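Local coordinates for EAL domain protein (PDB 6IJ2) that degrades the cyclic dinucleotides c-di-GMP and cGAMP as a phosphodiesterase and is captured here with the linear dinucleotide 5'-pGpG and calcium ions, at residues G43-V48 with L233-Y238; M126-E131 with I177-M182; D158-G163 with K203-L208. The protein carries 1 engineered substitution. All blocks are in the same frame, centred on the assembly; numbering follows the deposited sequence.

In the fold
All three contacts belong to the TIM-barrel-like EAL fold, and all reach the calcium of chain J at the pGpG site. Contacts 1 and 2, with centres 11 Å apart, meet where Q235 OE1 takes a probable hydrogen bond from K179 NZ (2.8 Å). They also share that ion, whose ligand atoms E45 OE2 and E128 OE2 lie 3.1 Å apart. Contacts 2 and 3, centres 9 Å apart, are joined through strand 154-160, which lies between strands 125-129 and 177-180; F129 O lies 3.0 Å from D158 N and D181 N 2.8 Å from F160 O. Contacts 1 and 3 do not touch (centres 18 Å apart). Contact 3 runs from the metals outward to a helix at the subunit interface.

Contact 1 of 3, residues G43-V48 with L233-Y238; sequences GYEALV and LMQGYY. With CA (calcium ion), chain J; nucleotides of chain B.
Q235 and E45 meet through one hydrogen bond, Q235 NE2 donating to E45 OE1 at 2.9 Å with an N-H...O angle of 158°. The donor meets the anti lone pair of OE1, turned away from OE2, and OE1 lies close to the Q235 amide plane. The flat groups stand almost upright to each other, carboxylate and amide planes 79° apart. E45 OE2 binds the calcium of chain J at 2.4 Å, alongside N95, E128, D158 and the 5'-phosphate of G1 of chain B. Water 1 on the same ion donates to E45 OE1 (2.7 Å). Both side chains are extended; with CG anti to the backbone N (chi1 179°), E45 reaches from strand 41-49 to the ion. Further out, K179 NZ donates to Q235 OE1, and Q235 NE2 also donates to Q31 OE1, which together settle the amide orientation. The flanking residues hold the two bases: V48 N donates to N7 of G2 of chain B at 2.8 Å, and Y237 N to O6 of G1 at 2.8 Å. The Y237 ring covers the same guanine, C6 of G1 3.4 Å above the ring plane, over its centre. Residues 45-47 spell the E-A-L triplet that names the family. The chemistry implies a divided carboxylate: OE2 serves the metal, while OE1 receives the amide and the metal-bound water, which probably holds the carboxylate against rotation from both oxygens.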
loop_
_atom_site.group_PDB
_atom_site.type_symbol
_atom_site.label_atom_id
_atom_site.label_comp_id
_atom_site.label_asym_id
_atom_site.label_seq_id
_atom_site.Cartn_x
_atom_site.Cartn_y
_atom_site.Cartn_z
ATOM N N GLY A 43 -21.935 14.775 -1.369
ATOM C CA GLY A 43 -21.116 15.923 -1.032
ATOM C C GLY A 43 -20.233 16.299 -2.207
ATOM O O GLY A 43 -20.433 15.829 -3.326
ATOM N N TYR A 44 -19.257 17.172 -1.931
ATOM C CA TYR A 44 -18.302 17.626 -2.942
ATOM C C TYR A 44 -16.901 17.635 -2.359
ATOM O O TYR A 44 -16.709 18.053 -1.213
ATOM C CB TYR A 44 -18.615 19.057 -3.437
ATOM C CG TYR A 44 -19.885 19.185 -4.235
ATOM C CD1 TYR A 44 -21.122 19.248 -3.602
ATOM C CD2 TYR A 44 -19.850 19.259 -5.619
ATOM C CE1 TYR A 44 -22.283 19.361 -4.320
ATOM C CE2 TYR A 44 -21.010 19.370 -6.352
ATOM C CZ TYR A 44 -22.226 19.427 -5.695
ATOM O OH TYR A 44 -23.396 19.540 -6.413
ATOM N N GLU A 45 -15.923 17.201 -3.155
ATOM C CA GLU A 45 -14.526 17.338 -2.786
ATOM C C GLU A 45 -14.026 18.691 -3.278
ATOM O O GLU A 45 -14.277 19.069 -4.431
ATOM C CB GLU A 45 -13.679 16.203 -3.372
ATOM C CG GLU A 45 -12.226 16.354 -3.007
ATOM C CD GLU A 45 -11.330 15.272 -3.562
ATOM O OE1 GLU A 45 -11.781 14.459 -4.405
ATOM O OE2 GLU A 45 -10.164 15.247 -3.124
ATOM N N ALA A 46 -13.386 19.447 -2.378
ATOM C CA ALA A 46 -12.754 20.715 -2.732
ATOM C C ALA A 46 -11.352 20.463 -3.285
ATOM O O ALA A 46 -10.557 19.728 -2.685
ATOM C CB ALA A 46 -12.682 21.642 -1.516
ATOM N N LEU A 47 -11.039 21.100 -4.415
ATOM C CA LEU A 47 -9.784 20.872 -5.128
ATOM C C LEU A 47 -9.164 22.212 -5.481
ATOM O O LEU A 47 -9.835 23.074 -6.052
ATOM C CB LEU A 47 -10.016 20.066 -6.400
ATOM C CG LEU A 47 -10.587 18.666 -6.168
ATOM C CD1 LEU A 47 -11.190 18.171 -7.456
ATOM C CD2 LEU A 47 -9.485 17.718 -5.692
ATOM N N VAL A 48 -7.885 22.373 -5.160
ATOM C CA VAL A 48 -7.217 23.657 -5.342
ATOM C C VAL A 48 -7.087 23.996 -6.827
ATOM O O VAL A 48 -6.836 23.125 -7.671
ATOM C CB VAL A 48 -5.850 23.610 -4.637
ATOM C CG1 VAL A 48 -4.722 23.938 -5.591
ATOM C CG2 VAL A 48 -5.836 24.539 -3.448
ATOM N N LEU A 233 -21.296 5.085 -2.796
ATOM C CA LEU A 233 -20.696 6.386 -3.064
ATOM C C LEU A 233 -19.690 6.286 -4.201
ATOM O O LEU A 233 -18.778 5.443 -4.174
ATOM C CB LEU A 233 -20.015 6.939 -1.810
ATOM C CG LEU A 233 -20.889 7.080 -0.572
ATOM C CD1 LEU A 233 -20.097 7.693 0.584
ATOM C CD2 LEU A 233 -22.113 7.922 -0.905
ATOM N N MET A 234 -19.838 7.156 -5.201
ATOM C CA MET A 234 -18.908 7.181 -6.321
ATOM C C MET A 234 -18.569 8.617 -6.697
ATOM O O MET A 234 -19.311 9.561 -6.403
ATOM C CB MET A 234 -19.472 6.441 -7.546
ATOM C CG MET A 234 -19.723 4.953 -7.286
ATOM S SD MET A 234 -20.085 4.070 -8.808
ATOM C CE MET A 234 -21.108 2.713 -8.225
ATOM N N GLN A 235 -17.433 8.758 -7.367
ATOM C CA GLN A 235 -16.921 10.044 -7.807
ATOM C C GLN A 235 -16.188 9.812 -9.119
ATOM O O GLN A 235 -15.589 8.752 -9.315
ATOM C CB GLN A 235 -15.996 10.622 -6.729
ATOM C CG GLN A 235 -15.445 11.975 -6.991
ATOM C CD GLN A 235 -14.590 12.475 -5.834
ATOM O OE1 GLN A 235 -14.496 11.837 -4.772
ATOM N NE2 GLN A 235 -13.960 13.607 -6.035
ATOM N N GLY A 236 -16.244 10.778 -10.023
ATOM C CA GLY A 236 -15.499 10.623 -11.259
ATOM C C GLY A 236 -16.087 11.433 -12.396
ATOM O O GLY A 236 -17.217 11.916 -12.343
ATOM N N TYR A 237 -15.278 11.553 -13.458
ATOM C CA TYR A 237 -15.691 12.287 -14.651
ATOM C C TYR A 237 -17.005 11.768 -15.220
ATOM O O TYR A 237 -17.759 12.535 -15.826
ATOM C CB TYR A 237 -14.602 12.209 -15.722
ATOM C CG TYR A 237 -13.338 12.997 -15.421
ATOM C CD1 TYR A 237 -13.266 13.876 -14.341
ATOM C CD2 TYR A 237 -12.224 12.871 -16.232
ATOM C CE1 TYR A 237 -12.109 14.596 -14.078
ATOM C CE2 TYR A 237 -11.060 13.578 -15.975
ATOM C CZ TYR A 237 -11.008 14.443 -14.899
ATOM O OH TYR A 237 -9.850 15.152 -14.652
ATOM N N TYR A 238 -17.291 10.472 -15.059
ATOM C CA TYR A 238 -18.564 9.951 -15.550
ATOM C C TYR A 238 -19.741 10.705 -14.946
ATOM O O TYR A 238 -20.762 10.902 -15.615
ATOM C CB TYR A 238 -18.690 8.461 -15.246
ATOM C CG TYR A 238 -20.022 7.894 -15.686
ATOM C CD1 TYR A 238 -20.361 7.839 -17.029
ATOM C CD2 TYR A 238 -20.946 7.434 -14.754
ATOM C CE1 TYR A 238 -21.589 7.341 -17.442
ATOM C CE2 TYR A 238 -22.183 6.929 -15.158
ATOM C CZ TYR A 238 -22.488 6.880 -16.503
ATOM O OH TYR A 238 -23.701 6.381 -16.916
HETATM CA CA CA J . -8.741 13.430 -2.437
ATOM O OP3 G B 1 -7.374 11.268 -5.039
ATOM P P G B 1 -6.685 12.522 -5.191
ATOM O OP1 G B 1 -7.247 13.529 -4.345
ATOM O OP2 G B 1 -5.301 12.220 -5.029
ATOM O "O5'" G B 1 -6.921 12.865 -6.708
ATOM C "C5'" G B 1 -7.846 13.867 -7.114
ATOM C "C4'" G B 1 -7.624 14.212 -8.567
ATOM O "O4'" G B 1 -8.350 13.283 -9.396
ATOM C "C3'" G B 1 -8.075 15.607 -9.013
ATOM O "O3'" G B 1 -7.099 16.291 -9.772
ATOM C "C2'" G B 1 -9.269 15.316 -9.910
ATOM O "O2'" G B 1 -9.459 16.195 -10.980
ATOM C "C1'" G B 1 -8.888 13.963 -10.485
ATOM N N9 G B 1 -10.033 13.211 -10.977
ATOM C C8 G B 1 -11.302 13.202 -10.455
ATOM N N7 G B 1 -12.115 12.422 -11.106
ATOM C C5 G B 1 -11.335 11.876 -12.110
ATOM C C6 G B 1 -11.668 10.948 -13.129
ATOM O O6 G B 1 -12.748 10.424 -13.361
ATOM N N1 G B 1 -10.579 10.670 -13.943
ATOM C C2 G B 1 -9.329 11.206 -13.787
ATOM N N2 G B 1 -8.409 10.800 -14.657
ATOM N N3 G B 1 -9.002 12.057 -12.833
ATOM C C4 G B 1 -10.045 12.345 -12.035
ATOM P P G B 2 -6.650 17.684 -9.368
ATOM O OP1 G B 2 -7.801 18.416 -8.968
ATOM O OP2 G B 2 -5.833 18.170 -10.430
ATOM O "O5'" G B 2 -5.709 17.438 -8.128
ATOM C "C5'" G B 2 -4.364 17.003 -8.278
ATOM C "C4'" G B 2 -3.790 16.656 -6.933
ATOM O "O4'" G B 2 -3.854 17.813 -6.077
ATOM C "C3'" G B 2 -4.506 15.535 -6.179
ATOM O "O3'" G B 2 -3.598 14.637 -5.571
ATOM C "C2'" G B 2 -5.246 16.273 -5.075
ATOM O "O2'" G B 2 -5.461 15.551 -3.892
ATOM C "C1'" G B 2 -4.299 17.436 -4.812
ATOM N N9 G B 2 -5.019 18.552 -4.229
ATOM C C8 G B 2 -6.046 19.259 -4.795
ATOM N N7 G B 2 -6.543 20.163 -4.001
ATOM C C5 G B 2 -5.817 20.025 -2.833
ATOM C C6 G B 2 -5.904 20.730 -1.611
ATOM O O6 G B 2 -6.677 21.629 -1.300
ATOM N N1 G B 2 -4.971 20.280 -0.692
ATOM C C2 G B 2 -4.076 19.270 -0.915
ATOM N N2 G B 2 -3.264 18.971 0.099
ATOM N N3 G B 2 -3.973 18.615 -2.055
ATOM C C4 G B 2 -4.867 19.039 -2.962
HETATM O O HOH W 1 -10.057 12.382 -4.032
#

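Contact 2 of 3, residues M126-E131 with I177-M182; sequences MFEFTE and IVKVDM. With CA (calcium ion), chain L; CA (calcium ion), chain J; nucleotides of chain B.
E128 and K179 form the polar half of this contact, a salt bridge in which K179 NZ donates to E128 OE1 at 2.8 Å. The ammonium approaches on the syn side, 33° out of the carboxylate plane, and the side chains cross at about a right angle. K179 bends at chi2 and chi3 (-80°), which swings CE up beside the two oxygens, raised to one side of the carboxylate plane, with NZ beyond OE1. S93 OG also bonds E128 OE1, while K179 NZ has a further partner in water 1 (3.0 Å from NZ). Metal bonds come next: E128 OE2 binds the calcium of chain J at 2.3 Å, and T130 OG1 reaches the calcium of chain L at a longer 2.8 Å. Both ions also hold the 5'-phosphate of G1 of chain B. The apolar half is M126 SD against I177 CD1 at 3.7 Å. At the other end of 177-182, M182 CE touches N2 of the G1 base of chain B at 3.6 Å. In the barrel-like sheet, strand 154-160 lies between strands 125-129 and 177-180, so these side chains meet across the interior, where I177 also touches strand 211-214; behind them F129 packs on helix 139-151 and V178 on F160.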
loop_
_atom_site.group_PDB
_atom_site.type_symbol
_atom_site.label_atom_id
_atom_site.label_comp_id
_atom_site.label_asym_id
_atom_site.label_seq_id
_atom_site.Cartn_x
_atom_site.Cartn_y
_atom_site.Cartn_z
ATOM N N MET A 126 -15.538 16.647 5.920
ATOM C CA MET A 126 -14.778 15.395 5.869
ATOM C C MET A 126 -13.358 15.715 5.444
ATOM O O MET A 126 -13.155 16.477 4.499
ATOM C CB MET A 126 -15.386 14.386 4.904
ATOM C CG MET A 126 -14.593 13.074 4.831
ATOM S SD MET A 126 -15.474 11.675 4.119
ATOM C CE MET A 126 -15.515 12.088 2.378
ATOM N N PHE A 127 -12.381 15.149 6.148
ATOM C CA PHE A 127 -10.981 15.331 5.789
ATOM C C PHE A 127 -10.456 14.052 5.164
ATOM O O PHE A 127 -10.624 12.967 5.727
ATOM C CB PHE A 127 -10.145 15.729 7.006
ATOM C CG PHE A 127 -10.254 17.190 7.343
ATOM C CD1 PHE A 127 -9.547 18.126 6.605
ATOM C CD2 PHE A 127 -11.086 17.635 8.362
ATOM C CE1 PHE A 127 -9.662 19.472 6.886
ATOM C CE2 PHE A 127 -11.191 18.982 8.654
ATOM C CZ PHE A 127 -10.493 19.898 7.917
ATOM N N GLU A 128 -9.831 14.183 3.997
ATOM C CA GLU A 128 -9.244 13.049 3.287
ATOM C C GLU A 128 -7.752 12.993 3.563
ATOM O O GLU A 128 -7.041 13.986 3.372
ATOM C CB GLU A 128 -9.501 13.153 1.783
ATOM C CG GLU A 128 -10.965 13.382 1.466
ATOM C CD GLU A 128 -11.263 13.343 -0.012
ATOM O OE1 GLU A 128 -12.450 13.468 -0.367
ATOM O OE2 GLU A 128 -10.316 13.179 -0.817
ATOM N N PHE A 129 -7.281 11.825 3.990
ATOM C CA PHE A 129 -5.932 11.668 4.516
ATOM C C PHE A 129 -5.070 10.921 3.505
ATOM O O PHE A 129 -5.424 9.815 3.078
ATOM C CB PHE A 129 -5.958 10.936 5.860
ATOM C CG PHE A 129 -6.409 11.800 7.009
ATOM C CD1 PHE A 129 -7.758 11.964 7.275
ATOM C CD2 PHE A 129 -5.486 12.433 7.826
ATOM C CE1 PHE A 129 -8.190 12.756 8.328
ATOM C CE2 PHE A 129 -5.907 13.232 8.883
ATOM C CZ PHE A 129 -7.263 13.394 9.134
ATOM N N THR A 130 -3.964 11.547 3.116
ATOM C CA THR A 130 -2.918 10.949 2.303
ATOM C C THR A 130 -1.618 10.990 3.092
ATOM O O THR A 130 -1.298 12.003 3.722
ATOM C CB THR A 130 -2.723 11.695 0.970
ATOM O OG1 THR A 130 -3.947 11.712 0.226
ATOM C CG2 THR A 130 -1.643 11.014 0.134
ATOM N N GLU A 131 -0.877 9.890 3.054
ATOM C CA GLU A 131 0.397 9.809 3.754
ATOM C C GLU A 131 1.465 10.629 3.037
ATOM O O GLU A 131 1.468 10.746 1.809
ATOM C CB GLU A 131 0.840 8.352 3.862
ATOM C CG GLU A 131 -0.250 7.398 4.338
ATOM C CD GLU A 131 -1.036 6.761 3.190
ATOM O OE1 GLU A 131 -1.487 7.498 2.288
ATOM O OE2 GLU A 131 -1.197 5.516 3.190
ATOM N N ILE A 177 -14.841 6.672 5.892
ATOM C CA ILE A 177 -14.875 6.327 4.480
ATOM C C ILE A 177 -13.476 5.909 4.036
ATOM O O ILE A 177 -12.466 6.404 4.547
ATOM C CB ILE A 177 -15.414 7.525 3.657
ATOM C CG1 ILE A 177 -16.946 7.587 3.810
ATOM C CG2 ILE A 177 -15.016 7.439 2.198
ATOM C CD1 ILE A 177 -17.598 8.816 3.230
ATOM N N VAL A 178 -13.411 4.958 3.109
ATOM C CA VAL A 178 -12.170 4.650 2.397
ATOM C C VAL A 178 -12.432 4.911 0.924
ATOM O O VAL A 178 -13.365 4.336 0.346
ATOM C CB VAL A 178 -11.685 3.212 2.646
ATOM C CG1 VAL A 178 -10.566 2.850 1.666
ATOM C CG2 VAL A 178 -11.098 3.106 4.025
ATOM N N LYS A 179 -11.659 5.830 0.335
ATOM C CA LYS A 179 -11.765 6.137 -1.088
ATOM C C LYS A 179 -10.850 5.204 -1.860
ATOM O O LYS A 179 -9.667 5.090 -1.534
ATOM C CB LYS A 179 -11.392 7.597 -1.366
ATOM C CG LYS A 179 -12.334 8.543 -0.640
ATOM C CD LYS A 179 -12.947 9.601 -1.570
ATOM C CE LYS A 179 -12.036 10.708 -1.821
ATOM N NZ LYS A 179 -12.636 11.819 -2.651
ATOM N N VAL A 180 -11.392 4.533 -2.872
ATOM C CA VAL A 180 -10.629 3.533 -3.624
ATOM C C VAL A 180 -10.077 4.191 -4.874
ATOM O O VAL A 180 -10.837 4.717 -5.700
ATOM C CB VAL A 180 -11.486 2.309 -3.971
ATOM C CG1 VAL A 180 -10.645 1.306 -4.789
ATOM C CG2 VAL A 180 -11.987 1.656 -2.699
ATOM N N ASP A 181 -8.751 4.110 -5.030
ATOM C CA ASP A 181 -8.058 4.780 -6.118
ATOM C C ASP A 181 -8.603 4.324 -7.466
ATOM O O ASP A 181 -8.954 3.156 -7.653
ATOM C CB ASP A 181 -6.560 4.477 -6.040
ATOM C CG ASP A 181 -5.772 5.172 -7.120
ATOM O OD1 ASP A 181 -5.554 6.387 -7.003
ATOM O OD2 ASP A 181 -5.379 4.510 -8.095
ATOM N N MET A 182 -8.622 5.244 -8.429
ATOM C CA MET A 182 -9.194 4.921 -9.731
ATOM C C MET A 182 -8.437 3.806 -10.437
ATOM O O MET A 182 -9.018 3.113 -11.283
ATOM C CB MET A 182 -9.228 6.154 -10.627
ATOM C CG MET A 182 -7.897 6.689 -11.051
ATOM S SD MET A 182 -8.184 8.099 -12.140
ATOM C CE MET A 182 -6.717 7.982 -13.147
HETATM CA CA CA L . -4.279 11.927 -2.527
HETATM CA CA CA J . -8.741 13.430 -2.437
ATOM O OP3 G B 1 -7.374 11.268 -5.039
ATOM P P G B 1 -6.685 12.522 -5.191
ATOM O OP1 G B 1 -7.247 13.529 -4.345
ATOM O OP2 G B 1 -5.301 12.220 -5.029
ATOM O "O5'" G B 1 -6.921 12.865 -6.708
ATOM C "C5'" G B 1 -7.846 13.867 -7.114
ATOM C "C4'" G B 1 -7.624 14.212 -8.567
ATOM O "O4'" G B 1 -8.350 13.283 -9.396
ATOM C "C3'" G B 1 -8.075 15.607 -9.013
ATOM O "O3'" G B 1 -7.099 16.291 -9.772
ATOM C "C2'" G B 1 -9.269 15.316 -9.910
ATOM O "O2'" G B 1 -9.459 16.195 -10.980
ATOM C "C1'" G B 1 -8.888 13.963 -10.485
ATOM N N9 G B 1 -10.033 13.211 -10.977
ATOM C C8 G B 1 -11.302 13.202 -10.455
ATOM N N7 G B 1 -12.115 12.422 -11.106
ATOM C C5 G B 1 -11.335 11.876 -12.110
ATOM C C6 G B 1 -11.668 10.948 -13.129
ATOM O O6 G B 1 -12.748 10.424 -13.361
ATOM N N1 G B 1 -10.579 10.670 -13.943
ATOM C C2 G B 1 -9.329 11.206 -13.787
ATOM N N2 G B 1 -8.409 10.800 -14.657
ATOM N N3 G B 1 -9.002 12.057 -12.833
ATOM C C4 G B 1 -10.045 12.345 -12.035
HETATM O O HOH W 1 -10.057 12.382 -4.032
HETATM O O HOH W 2 -3.085 13.998 -2.540
#

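Contact 3 of 3, residues D158-G163 with K203-L208; sequences DDFGSG and KLFSDL. With CA (calcium ion), chain I; CA (calcium ion), chain L; CA (calcium ion), chain K; CA (calcium ion), chain J.
F205 presents its ring edge to the face of F160 in a T-shaped pair that joins the DDFG segment of the EAL barrel to helix 192-207. The centroids are 5.2 Å apart and the planes stand at 77°. F205 CZ leads, 3.8 Å from F160 CE2 and offset toward the rim of the F160 ring, while F160 CD2 lies in the plane of the F205 ring. The side chains come from opposite directions: F160, with CG anti to its own N (chi1 -172°), leaves the strand toward the helix, and F205 projects back. V178 and L170 touch both rings, and L167 of this chain and L167 of the second subunit also pack on F160, so the aromatic pair is buried. The outer side of the helix is quite different. K203, S206 and D207 are exposed, and D207 OD2 bonds N200 ND2 of the second subunit, placing this helix at the dimer interface. Away from the rings, the rest of 158-163 is given over to metal binding. D158 OD1 bridges two calcium ions, those of chains I (2.3 Å from OD1) and J (2.7 Å from OD1). D159 OD1 binds the calcium of chain I at 2.5 Å, and both D159 carboxylate oxygens bind the calcium of chain L, where T130 is a further ligand. Residues 159-162 then make a type II beta turn, whose third position is filled by G161 with positive phi. The turn directs two carbonyls, with that of Y164, at the calcium of chain K: D159 O at 2.4 Å and S162 O at 2.2 Å.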
loop_
_atom_site.group_PDB
_atom_site.type_symbol
_atom_site.label_atom_id
_atom_site.label_comp_id
_atom_site.label_asym_id
_atom_site.label_seq_id
_atom_site.Cartn_x
_atom_site.Cartn_y
_atom_site.Cartn_z
ATOM N N ASP A 158 -7.744 8.540 1.634
ATOM C CA ASP A 158 -7.916 9.071 0.281
ATOM C C ASP A 158 -7.470 8.081 -0.796
ATOM O O ASP A 158 -8.127 7.930 -1.835
ATOM C CB ASP A 158 -7.129 10.382 0.181
ATOM C CG ASP A 158 -7.517 11.243 -1.016
ATOM O OD1 ASP A 158 -8.306 10.817 -1.881
ATOM O OD2 ASP A 158 -7.036 12.388 -1.060
ATOM N N ASP A 159 -6.367 7.392 -0.587
ATOM C CA ASP A 159 -5.739 6.773 -1.739
ATOM C C ASP A 159 -5.567 5.293 -1.504
ATOM O O ASP A 159 -4.471 4.761 -1.638
ATOM C CB ASP A 159 -4.389 7.430 -2.043
ATOM C CG ASP A 159 -4.496 8.944 -2.285
ATOM O OD1 ASP A 159 -5.608 9.460 -2.537
ATOM O OD2 ASP A 159 -3.442 9.621 -2.237
ATOM N N PHE A 160 -6.643 4.594 -1.149
ATOM C CA PHE A 160 -6.539 3.149 -0.988
ATOM C C PHE A 160 -6.307 2.472 -2.332
ATOM O O PHE A 160 -7.079 2.642 -3.277
ATOM C CB PHE A 160 -7.796 2.586 -0.350
ATOM C CG PHE A 160 -7.681 1.136 0.013
ATOM C CD1 PHE A 160 -7.186 0.762 1.247
ATOM C CD2 PHE A 160 -8.068 0.161 -0.880
ATOM C CE1 PHE A 160 -7.097 -0.570 1.590
ATOM C CE2 PHE A 160 -7.966 -1.186 -0.552
ATOM C CZ PHE A 160 -7.485 -1.542 0.684
ATOM N N GLY A 161 -5.268 1.664 -2.406
ATOM C CA GLY A 161 -4.949 0.974 -3.634
ATOM C C GLY A 161 -3.931 1.658 -4.512
ATOM O O GLY A 161 -3.690 1.187 -5.633
ATOM N N SER A 162 -3.316 2.742 -4.039
ATOM C CA SER A 162 -2.192 3.347 -4.740
ATOM C C SER A 162 -1.235 3.938 -3.717
ATOM O O SER A 162 -1.532 4.001 -2.528
ATOM C CB SER A 162 -2.657 4.433 -5.706
ATOM O OG SER A 162 -3.211 5.509 -4.977
ATOM N N GLY A 163 -0.088 4.389 -4.187
ATOM C CA GLY A 163 0.818 5.106 -3.299
ATOM C C GLY A 163 1.316 4.241 -2.151
ATOM O O GLY A 163 1.919 3.185 -2.356
ATOM N N LYS A 203 -15.741 -6.672 1.219
ATOM C CA LYS A 203 -16.028 -7.485 2.394
ATOM C C LYS A 203 -15.179 -7.050 3.579
ATOM O O LYS A 203 -15.665 -6.976 4.712
ATOM C CB LYS A 203 -15.803 -8.970 2.066
ATOM C CG LYS A 203 -16.674 -9.465 0.897
ATOM C CD LYS A 203 -16.276 -10.852 0.394
ATOM C CE LYS A 203 -16.773 -11.926 1.315
ATOM N NZ LYS A 203 -18.261 -11.925 1.384
ATOM N N LEU A 204 -13.899 -6.766 3.340
ATOM C CA LEU A 204 -13.062 -6.220 4.396
ATOM C C LEU A 204 -13.620 -4.896 4.931
ATOM O O LEU A 204 -13.681 -4.685 6.144
ATOM C CB LEU A 204 -11.633 -6.043 3.877
ATOM C CG LEU A 204 -10.729 -5.275 4.835
ATOM C CD1 LEU A 204 -10.728 -5.957 6.189
ATOM C CD2 LEU A 204 -9.328 -5.208 4.255
ATOM N N PHE A 205 -14.007 -3.981 4.042
ATOM C CA PHE A 205 -14.523 -2.684 4.501
ATOM C C PHE A 205 -15.767 -2.849 5.366
ATOM O O PHE A 205 -15.916 -2.175 6.392
ATOM C CB PHE A 205 -14.841 -1.786 3.311
ATOM C CG PHE A 205 -13.647 -1.443 2.471
ATOM C CD1 PHE A 205 -12.384 -1.360 3.029
ATOM C CD2 PHE A 205 -13.793 -1.216 1.113
ATOM C CE1 PHE A 205 -11.277 -1.040 2.246
ATOM C CE2 PHE A 205 -12.703 -0.899 0.322
ATOM C CZ PHE A 205 -11.436 -0.818 0.889
ATOM N N SER A 206 -16.667 -3.744 4.973
ATOM C CA SER A 206 -17.852 -3.997 5.786
ATOM C C SER A 206 -17.475 -4.529 7.167
ATOM O O SER A 206 -18.021 -4.079 8.183
ATOM C CB SER A 206 -18.778 -4.980 5.072
ATOM O OG SER A 206 -19.980 -5.153 5.810
ATOM N N ASP A 207 -16.521 -5.473 7.221
ATOM C CA ASP A 207 -16.085 -6.029 8.498
ATOM C C ASP A 207 -15.533 -4.953 9.418
ATOM O O ASP A 207 -15.620 -5.080 10.642
ATOM C CB ASP A 207 -15.000 -7.096 8.276
ATOM C CG ASP A 207 -15.530 -8.376 7.639
ATOM O OD1 ASP A 207 -16.756 -8.506 7.437
ATOM O OD2 ASP A 207 -14.704 -9.267 7.338
ATOM N N LEU A 208 -14.931 -3.910 8.849
ATOM C CA LEU A 208 -14.351 -2.821 9.620
ATOM C C LEU A 208 -15.326 -1.667 9.850
ATOM O O LEU A 208 -14.923 -0.645 10.414
ATOM C CB LEU A 208 -13.099 -2.288 8.915
ATOM C CG LEU A 208 -11.947 -3.249 8.637
ATOM C CD1 LEU A 208 -10.652 -2.471 8.419
ATOM C CD2 LEU A 208 -11.794 -4.253 9.754
HETATM CA CA CA I . -7.784 9.411 -3.674
HETATM CA CA CA L . -4.279 11.927 -2.527
HETATM CA CA CA K . -2.370 4.339 -0.490
HETATM CA CA CA J . -8.741 13.430 -2.437
HETATM O O HOH W 3 -6.155 8.194 -4.817
HETATM O O HOH W 1 -10.057 12.382 -4.032
HETATM O O HOH W 4 -1.173 6.534 -0.253
HETATM O O HOH W 5 -3.392 4.733 1.626
HETATM O O HOH W 2 -3.085 13.998 -2.540
#